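Local coordinates for protein Dye type peroxidase A (Streptomyces lividans 1326, PDB 6GZW) that probably oxidises dyes and related substrates at the expense of hydrogen peroxide, using a ferric haem as its redox centre, at residues Gly246-Ser250 with Asp251-Leu255; Ser259-Thr262 with Glu263-Met267; Arg342-Ala345 with Leu346-Phe349. One frame throughout, in Å; residues are numbered along the deposited sequence.

Interaction 1: residues Gly246-Ser250 with Asp251-Leu255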
loop_
_atom_site.group_PDB
_atom_site.type_symbol
_atom_site.label_atom_id
_atom_site.label_comp_id
_atom_site.label_asym_id
_atom_site.label_seq_id
_atom_site.Cartn_x
_atom_site.Cartn_y
_atom_site.Cartn_z
ATOM N N GLY A 246 -26.563 -9.585 6.224
ATOM C CA GLY A 246 -27.902 -9.428 5.633
ATOM C C GLY A 246 -27.927 -9.111 4.142
ATOM O O GLY A 246 -28.987 -8.784 3.563
ATOM N N ARG A 247 -26.761 -9.229 3.495
ATOM C CA ARG A 247 -26.612 -9.027 2.073
ATOM C C ARG A 247 -25.686 -10.106 1.507
ATOM O O ARG A 247 -24.819 -10.625 2.206
ATOM C CB ARG A 247 -26.004 -7.655 1.770
ATOM C CG ARG A 247 -26.964 -6.511 1.997
ATOM C CD ARG A 247 -26.330 -5.141 1.867
ATOM N NE ARG A 247 -27.310 -4.057 2.033
ATOM C CZ ARG A 247 -28.173 -3.655 1.089
ATOM N NH1 ARG A 247 -28.219 -4.235 -0.097
ATOM N NH2 ARG A 247 -29.000 -2.620 1.341
ATOM N N ARG A 248 -25.903 -10.461 0.250
ATOM C CA ARG A 248 -25.141 -11.487 -0.415
ATOM C C ARG A 248 -23.742 -10.988 -0.753
ATOM O O ARG A 248 -23.549 -9.818 -1.099
ATOM C CB ARG A 248 -25.832 -11.911 -1.716
ATOM C CG ARG A 248 -27.248 -12.432 -1.525
ATOM C CD ARG A 248 -27.717 -13.248 -2.723
ATOM N NE ARG A 248 -28.026 -12.439 -3.912
ATOM C CZ ARG A 248 -29.252 -12.197 -4.393
ATOM N NH1 ARG A 248 -30.348 -12.668 -3.782
ATOM N NH2 ARG A 248 -29.392 -11.478 -5.510
ATOM N N LYS A 249 -22.775 -11.893 -0.698
ATOM C CA LYS A 249 -21.390 -11.558 -1.043
ATOM C C LYS A 249 -21.221 -11.413 -2.550
ATOM O O LYS A 249 -20.454 -10.545 -2.997
ATOM C CB LYS A 249 -20.405 -12.597 -0.498
ATOM C CG LYS A 249 -20.414 -12.711 1.020
ATOM C CD LYS A 249 -19.218 -13.489 1.573
ATOM C CE LYS A 249 -17.979 -12.636 1.710
ATOM N NZ LYS A 249 -16.798 -13.469 2.018
ATOM N N SER A 250 -21.908 -12.243 -3.331
ATOM C CA SER A 250 -21.711 -12.223 -4.787
ATOM C C SER A 250 -22.009 -10.839 -5.403
ATOM O O SER A 250 -21.219 -10.303 -6.178
ATOM C CB SER A 250 -22.564 -13.301 -5.465
ATOM O OG SER A 250 -23.921 -13.191 -5.079
ATOM N N ASP A 251 -23.175 -10.302 -5.061
ATOM C CA ASP A 251 -23.713 -9.101 -5.731
ATOM C C ASP A 251 -24.178 -7.991 -4.792
ATOM O O ASP A 251 -24.630 -6.945 -5.258
ATOM C CB ASP A 251 -24.845 -9.522 -6.680
ATOM C CG ASP A 251 -26.069 -10.088 -5.954
ATOM O OD1 ASP A 251 -26.076 -10.224 -4.713
ATOM O OD2 ASP A 251 -27.055 -10.431 -6.644
ATOM N N GLY A 252 -24.066 -8.205 -3.482
ATOM C CA GLY A 252 -24.484 -7.205 -2.501
ATOM C C GLY A 252 -25.967 -7.015 -2.331
ATOM O O GLY A 252 -26.382 -6.102 -1.635
ATOM N N ALA A 253 -26.780 -7.914 -2.880
ATOM C CA ALA A 253 -28.247 -7.772 -2.769
ATOM C C ALA A 253 -28.705 -8.109 -1.352
ATOM O O ALA A 253 -28.107 -8.946 -0.678
ATOM C CB ALA A 253 -28.929 -8.698 -3.755
ATOM N N PRO A 254 -29.809 -7.479 -0.898
ATOM C CA PRO A 254 -30.393 -7.911 0.365
ATOM C C PRO A 254 -30.807 -9.369 0.284
ATOM O O PRO A 254 -31.208 -9.829 -0.800
ATOM C CB PRO A 254 -31.625 -7.005 0.534
ATOM C CG PRO A 254 -31.889 -6.447 -0.807
ATOM C CD PRO A 254 -30.583 -6.415 -1.553
ATOM N N LEU A 255 -30.662 -10.103 1.386
ATOM C CA LEU A 255 -31.015 -11.529 1.399
ATOM C C LEU A 255 -32.509 -11.741 1.099
ATOM O O LEU A 255 -32.895 -12.786 0.609
ATOM C CB LEU A 255 -30.670 -12.202 2.736
ATOM C CG LEU A 255 -29.216 -12.273 3.175
ATOM C CD1 LEU A 255 -29.111 -13.122 4.451
ATOM C CD2 LEU A 255 -28.384 -12.840 2.057
HETATM O O HOH W 1 -30.861 -13.774 -1.171
#
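R248 and D251 meet side-on, the guanidinium offering NE and NH2 to the two carboxylate oxygens in a salt bridge. The NH2 arm is the straighter one: it reaches OD2 of D251 at 2.8 Å and 173°, in the guanidinium plane and on the syn lone pair. The second arm is less flat: OD1 of D251, 3.1 Å from NE of R248, is tilted out of the guanidinium plane. A bend at chi3 (-73°) folds the arginine back over the turn, and the methyl of A253 then lies against one guanidinium face, its CB 3.3 Å from NH2 of R248. From the carboxylate face opposite to NE, the amide of A253 donates to OD1 of D251 at 3.0 Å, which makes an Asx turn. This turn shapes the tip of a small hairpin-like loop, joined by a single beta bridge between R247 and P254; R248 N bonds to A253 O at 2.8 Å, and L255 N to G246 O. R247, extended from CG to NE, brings its NH1 to G252 O, nearly head-on, at 3.0 Å, while the residue also touches the haem. Water 1 links NH1 of R248 to L255 O. Further out, NH1 of R248 bonds to G258 O, L255 packs on helix 238-245, and K249 NZ binds Q241 as well as T71 O of the second subunit.

Interaction 2: residues Ser259-Thr262 with Glu263-Met267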
loop_
_atom_site.group_PDB
_atom_site.type_symbol
_atom_site.label_atom_id
_atom_site.label_comp_id
_atom_site.label_asym_id
_atom_site.label_seq_id
_atom_site.Cartn_x
_atom_site.Cartn_y
_atom_site.Cartn_z
ATOM N N SER A 259 -33.487 -13.866 -7.044
ATOM C CA SER A 259 -32.366 -14.095 -7.946
ATOM C C SER A 259 -32.141 -12.936 -8.913
ATOM O O SER A 259 -31.048 -12.759 -9.430
ATOM C CB SER A 259 -32.642 -15.349 -8.773
ATOM O OG SER A 259 -33.874 -15.210 -9.497
ATOM N N GLY A 260 -33.194 -12.185 -9.175
ATOM C CA GLY A 260 -33.130 -10.965 -9.941
ATOM C C GLY A 260 -32.681 -9.734 -9.193
ATOM O O GLY A 260 -32.435 -8.704 -9.819
ATOM N N ALA A 261 -32.581 -9.825 -7.868
ATOM C CA ALA A 261 -32.248 -8.650 -7.064
ATOM C C ALA A 261 -30.774 -8.326 -7.240
ATOM O O ALA A 261 -29.966 -9.221 -7.466
ATOM C CB ALA A 261 -32.542 -8.910 -5.599
ATOM N N THR A 262 -30.442 -7.053 -7.096
ATOM C CA THR A 262 -29.056 -6.566 -7.099
ATOM C C THR A 262 -28.812 -5.741 -5.842
ATOM O O THR A 262 -29.690 -5.600 -5.004
ATOM C CB THR A 262 -28.814 -5.711 -8.359
ATOM O OG1 THR A 262 -29.605 -4.513 -8.302
ATOM C CG2 THR A 262 -29.170 -6.521 -9.621
ATOM N N GLU A 263 -27.613 -5.159 -5.711
ATOM C CA GLU A 263 -27.281 -4.375 -4.533
ATOM C C GLU A 263 -28.270 -3.239 -4.223
ATOM O O GLU A 263 -28.522 -2.966 -3.050
ATOM C CB GLU A 263 -25.838 -3.821 -4.635
ATOM C CG GLU A 263 -25.683 -2.722 -5.661
ATOM C CD GLU A 263 -24.262 -2.185 -5.784
ATOM O OE1 GLU A 263 -23.588 -1.953 -4.756
ATOM O OE2 GLU A 263 -23.868 -1.930 -6.943
ATOM N N SER A 264 -28.860 -2.627 -5.255
ATOM C CA SER A 264 -29.777 -1.500 -5.088
ATOM C C SER A 264 -31.197 -1.915 -4.769
ATOM O O SER A 264 -31.997 -1.071 -4.421
ATOM C CB SER A 264 -29.813 -0.639 -6.359
ATOM O OG SER A 264 -30.291 -1.389 -7.479
ATOM N N THR A 265 -31.523 -3.190 -4.908
ATOM C CA THR A 265 -32.873 -3.646 -4.606
ATOM C C THR A 265 -33.202 -3.305 -3.148
ATOM O O THR A 265 -32.394 -3.531 -2.226
ATOM C CB THR A 265 -32.990 -5.148 -4.846
ATOM O OG1 THR A 265 -32.817 -5.420 -6.235
ATOM C CG2 THR A 265 -34.380 -5.695 -4.401
ATOM N N GLU A 266 -34.390 -2.760 -2.916
ATOM C CA GLU A 266 -34.752 -2.332 -1.563
ATOM C C GLU A 266 -34.898 -3.565 -0.649
ATOM O O GLU A 266 -35.491 -4.596 -1.040
ATOM C CB GLU A 266 -36.065 -1.524 -1.580
ATOM C CG GLU A 266 -35.946 -0.102 -2.128
ATOM C CD GLU A 266 -35.098 0.817 -1.282
ATOM O OE1 GLU A 266 -34.927 0.575 -0.062
ATOM O OE2 GLU A 266 -34.590 1.795 -1.853
ATOM N N MET A 267 -34.337 -3.474 0.552
ATOM C CA MET A 267 -34.396 -4.547 1.551
ATOM C C MET A 267 -35.818 -4.641 2.108
ATOM O O MET A 267 -36.457 -3.615 2.335
ATOM C CB MET A 267 -33.440 -4.239 2.699
ATOM C CG MET A 267 -33.204 -5.383 3.663
ATOM S SD MET A 267 -32.060 -4.928 5.008
ATOM C CE MET A 267 -30.526 -5.355 4.172
HETATM O O HOH W 2 -28.025 -2.212 -8.314
#
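A type I beta turn from T262 to T265 organises this surface loop, with E263 and S264 at its two central positions. Its closing bond runs from T265 N to T262 O at 3.0 Å, the donor standing well above the carbonyl plane. A second bond crosses the same pair of residues in the other direction: the T262 amide donates to T265 OG1, also at 3.0 Å and at an angle of 161°. The side-chain rotation of T265 makes this possible, for with chi1 at -65° OG1 lies beside its own backbone N and anti to the carbonyl carbon, turned back to the start of the turn. The remaining branch, CG2, lies 3.9 Å from CB of A261, a light methyl-to-methyl contact. Over the turn, water 2 bridges the hydroxyls, 2.8 Å from T262 OG1 and 2.6 Å from S264 OG, and so ties together two side chains that are both largely solvent-exposed. E263 behaves differently. Its chain is stretched beyond CG and carries the carboxylate off the turn, where OE1 is held by the hydroxyls of T185 and T174; this places the side chain about 7 Å from the haem at nearest atoms. Both bonds of the turn thus join the first and last residues of one four-residue reversal, a type I turn whose closing threonine also accepts from the first amide through its side chain.

Interaction 3: residues Arg342-Ala345 with Leu346-Phe349. With HEM (protoporphyrin IX containing Fe), chain C.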
loop_
_atom_site.group_PDB
_atom_site.type_symbol
_atom_site.label_atom_id
_atom_site.label_comp_id
_atom_site.label_asym_id
_atom_site.label_seq_id
_atom_site.Cartn_x
_atom_site.Cartn_y
_atom_site.Cartn_z
ATOM N N ARG A 342 -22.813 -4.442 21.227
ATOM C CA ARG A 342 -23.182 -5.841 21.517
ATOM C C ARG A 342 -24.256 -6.422 20.583
ATOM O O ARG A 342 -24.351 -7.658 20.440
ATOM C CB ARG A 342 -23.697 -5.948 22.972
ATOM C CG ARG A 342 -22.657 -5.624 24.044
ATOM C CD ARG A 342 -23.086 -6.108 25.429
ATOM N NE ARG A 342 -24.091 -5.258 26.076
ATOM C CZ ARG A 342 -23.866 -4.349 27.041
ATOM N NH1 ARG A 342 -22.645 -4.101 27.537
ATOM N NH2 ARG A 342 -24.910 -3.658 27.533
ATOM N N GLY A 343 -25.097 -5.564 20.002
ATOM C CA GLY A 343 -26.203 -6.018 19.171
ATOM C C GLY A 343 -25.889 -6.563 17.784
ATOM O O GLY A 343 -26.687 -7.305 17.228
ATOM N N ASP A 344 -24.737 -6.220 17.216
ATOM C CA ASP A 344 -24.448 -6.523 15.815
ATOM C C ASP A 344 -23.830 -7.915 15.698
ATOM O O ASP A 344 -22.876 -8.235 16.399
ATOM C CB ASP A 344 -23.458 -5.465 15.311
ATOM C CG ASP A 344 -23.207 -5.531 13.828
ATOM O OD1 ASP A 344 -23.735 -6.415 13.111
ATOM O OD2 ASP A 344 -22.457 -4.641 13.357
ATOM N N ALA A 345 -24.368 -8.753 14.813
ATOM C CA ALA A 345 -23.726 -10.036 14.503
ATOM C C ALA A 345 -22.264 -9.853 14.092
ATOM O O ALA A 345 -21.432 -10.713 14.394
ATOM C CB ALA A 345 -24.482 -10.769 13.419
ATOM N N LEU A 346 -21.948 -8.730 13.445
ATOM C CA LEU A 346 -20.565 -8.505 12.958
ATOM C C LEU A 346 -19.561 -8.291 14.086
ATOM O O LEU A 346 -18.370 -8.522 13.891
ATOM C CB LEU A 346 -20.537 -7.310 12.021
ATOM C CG LEU A 346 -19.196 -6.900 11.403
ATOM C CD1 LEU A 346 -18.692 -8.018 10.527
ATOM C CD2 LEU A 346 -19.300 -5.575 10.658
ATOM N N SER A 347 -20.000 -7.828 15.246
ATOM C CA SER A 347 -19.092 -7.411 16.323
ATOM C C SER A 347 -18.128 -8.500 16.777
ATOM O O SER A 347 -17.018 -8.219 17.147
ATOM C CB SER A 347 -19.906 -6.839 17.513
ATOM O OG SER A 347 -20.457 -5.582 17.136
ATOM N N GLN A 348 -18.575 -9.742 16.709
ATOM C CA GLN A 348 -17.788 -10.902 17.081
ATOM C C GLN A 348 -16.514 -11.038 16.225
ATOM O O GLN A 348 -15.548 -11.686 16.634
ATOM C CB GLN A 348 -18.692 -12.136 16.940
ATOM C CG GLN A 348 -18.005 -13.471 16.936
ATOM C CD GLN A 348 -18.950 -14.633 17.129
ATOM O OE1 GLN A 348 -20.163 -14.481 17.100
ATOM N NE2 GLN A 348 -18.387 -15.797 17.324
ATOM N N PHE A 349 -16.572 -10.492 15.013
ATOM C CA PHE A 349 -15.524 -10.730 13.988
ATOM C C PHE A 349 -14.667 -9.527 13.698
ATOM O O PHE A 349 -13.868 -9.554 12.749
ATOM C CB PHE A 349 -16.194 -11.213 12.712
ATOM C CG PHE A 349 -16.956 -12.473 12.930
ATOM C CD1 PHE A 349 -16.282 -13.679 13.096
ATOM C CD2 PHE A 349 -18.335 -12.449 13.026
ATOM C CE1 PHE A 349 -16.992 -14.838 13.380
ATOM C CE2 PHE A 349 -19.043 -13.592 13.294
ATOM C CZ PHE A 349 -18.372 -14.790 13.481
HETATM C CHA HEM C . -23.359 -1.046 5.700
HETATM C CHB HEM C . -19.473 -3.824 6.482
HETATM C CHC HEM C . -18.424 -1.141 10.394
HETATM C CHD HEM C . -22.290 1.611 9.599
HETATM C C1A HEM C . -22.408 -2.024 5.573
HETATM C C2A HEM C . -22.427 -3.046 4.578
HETATM C C3A HEM C . -21.336 -3.817 4.812
HETATM C C4A HEM C . -20.646 -3.283 5.949
HETATM C CMA HEM C . -20.866 -5.018 4.025
HETATM C CAA HEM C . -23.464 -3.251 3.482
HETATM C CBA HEM C . -23.215 -2.554 2.153
HETATM C CGA HEM C . -23.348 -1.074 2.276
HETATM O O1A HEM C . -24.462 -0.487 2.231
HETATM O O2A HEM C . -22.311 -0.371 2.457
HETATM C C1B HEM C . -18.828 -3.307 7.621
HETATM C C2B HEM C . -17.599 -3.806 8.142
HETATM C C3B HEM C . -17.276 -3.081 9.245
HETATM C C4B HEM C . -18.372 -2.074 9.386
HETATM C CMB HEM C . -16.828 -4.968 7.592
HETATM C CAB HEM C . -16.069 -3.135 10.096
HETATM C CBB HEM C . -14.889 -3.569 9.688
HETATM C C1C HEM C . -19.402 -0.185 10.560
HETATM C C2C HEM C . -19.430 0.766 11.612
HETATM C C3C HEM C . -20.552 1.546 11.393
HETATM C C4C HEM C . -21.171 1.075 10.179
HETATM C CMC HEM C . -18.477 0.895 12.760
HETATM C CAC HEM C . -21.119 2.650 12.204
HETATM C CBC HEM C . -20.933 2.881 13.513
HETATM C C1D HEM C . -22.827 1.099 8.411
HETATM C C2D HEM C . -23.992 1.759 7.792
HETATM C C3D HEM C . -24.302 1.025 6.706
HETATM C C4D HEM C . -23.303 -0.083 6.682
HETATM C CMD HEM C . -24.685 3.035 8.259
HETATM C CAD HEM C . -25.443 1.305 5.741
HETATM C CBD HEM C . -26.777 0.740 6.240
HETATM C CGD HEM C . -27.884 1.099 5.298
HETATM O O1D HEM C . -28.239 0.295 4.390
HETATM O O2D HEM C . -28.431 2.215 5.409
HETATM N NA HEM C . -21.370 -2.234 6.469
HETATM N NB HEM C . -19.251 -2.308 8.405
HETATM N NC HEM C . -20.474 -0.032 9.746
HETATM N ND HEM C . -22.502 -0.043 7.779
HETATM FE FE HEM C . -20.952 -1.157 8.095
HETATM O O HOH W 3 -20.148 -4.188 14.829
HETATM O O HOH W 4 -21.506 -10.432 17.659
HETATM O O HOH W 5 -22.202 -13.151 15.182
HETATM O O HOH W 6 -19.805 0.068 7.038
#
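With chi1 at -172°, the carboxylate of D344 swings anti to its amide and comes alongside L346, whose own chi1 of 180° sends its branched end the same way. OD1 of D344 thereby accepts the L346 amide at 2.9 Å, a bond straight at the hydrogen (168°) but arriving from well above the carboxylate plane. The main chain adds a turn of its own: S347 N donates to D344 O at 3.1 Å, and F349 N to L346 O, so the chain leaving helix 333-343 passes through a short 3-10 segment before strand 350-360. Water 3 donates to both D344 OD2 and S347 OG, whose hydroxyl also bonds to L340 O. Beyond the aspartate, L346 brings CD2 to 3.5 Å from the haem carbon C3B, and its side chain also touches H285. The CG of Q348 lies over the centre of the F349 ring, while water 5 joins A345 O to Q348 OE1. OD2 of D344 bonds to H285 ND1, consistent with the proximal histidine-aspartate pair of dye-decolourising peroxidases. With an alanine in place of D344, the L346 amide and H285 ND1 would probably both lose their acceptor, and the H285 ring is likely to be freer to turn. A carboxylate so placed would probably increase the electron density on the imidazole and, through it, influence the iron.

In the fold
All three contacts belong to the C-terminal Dyp-type peroxidase region and follow one another along the chain. Interactions 1 and 2 share the long loop between helices 238-245 and 285-288; their centres are about 8 Å apart and they touch, R247 NH1 lying 3.2 Å from E263 O, a weak hydrogen bond, and P254 packing on T265. Interaction 3 comes later, at the end of helix 333-343 and in the connection to strand 350-360 of the antiparallel sheet, with its centre about 18 Å from that of interaction 1 and about 24 Å from that of interaction 2. The haem bridges this gap: R247 and L346 both line its pocket, so loop and connection contribute to one cofactor site.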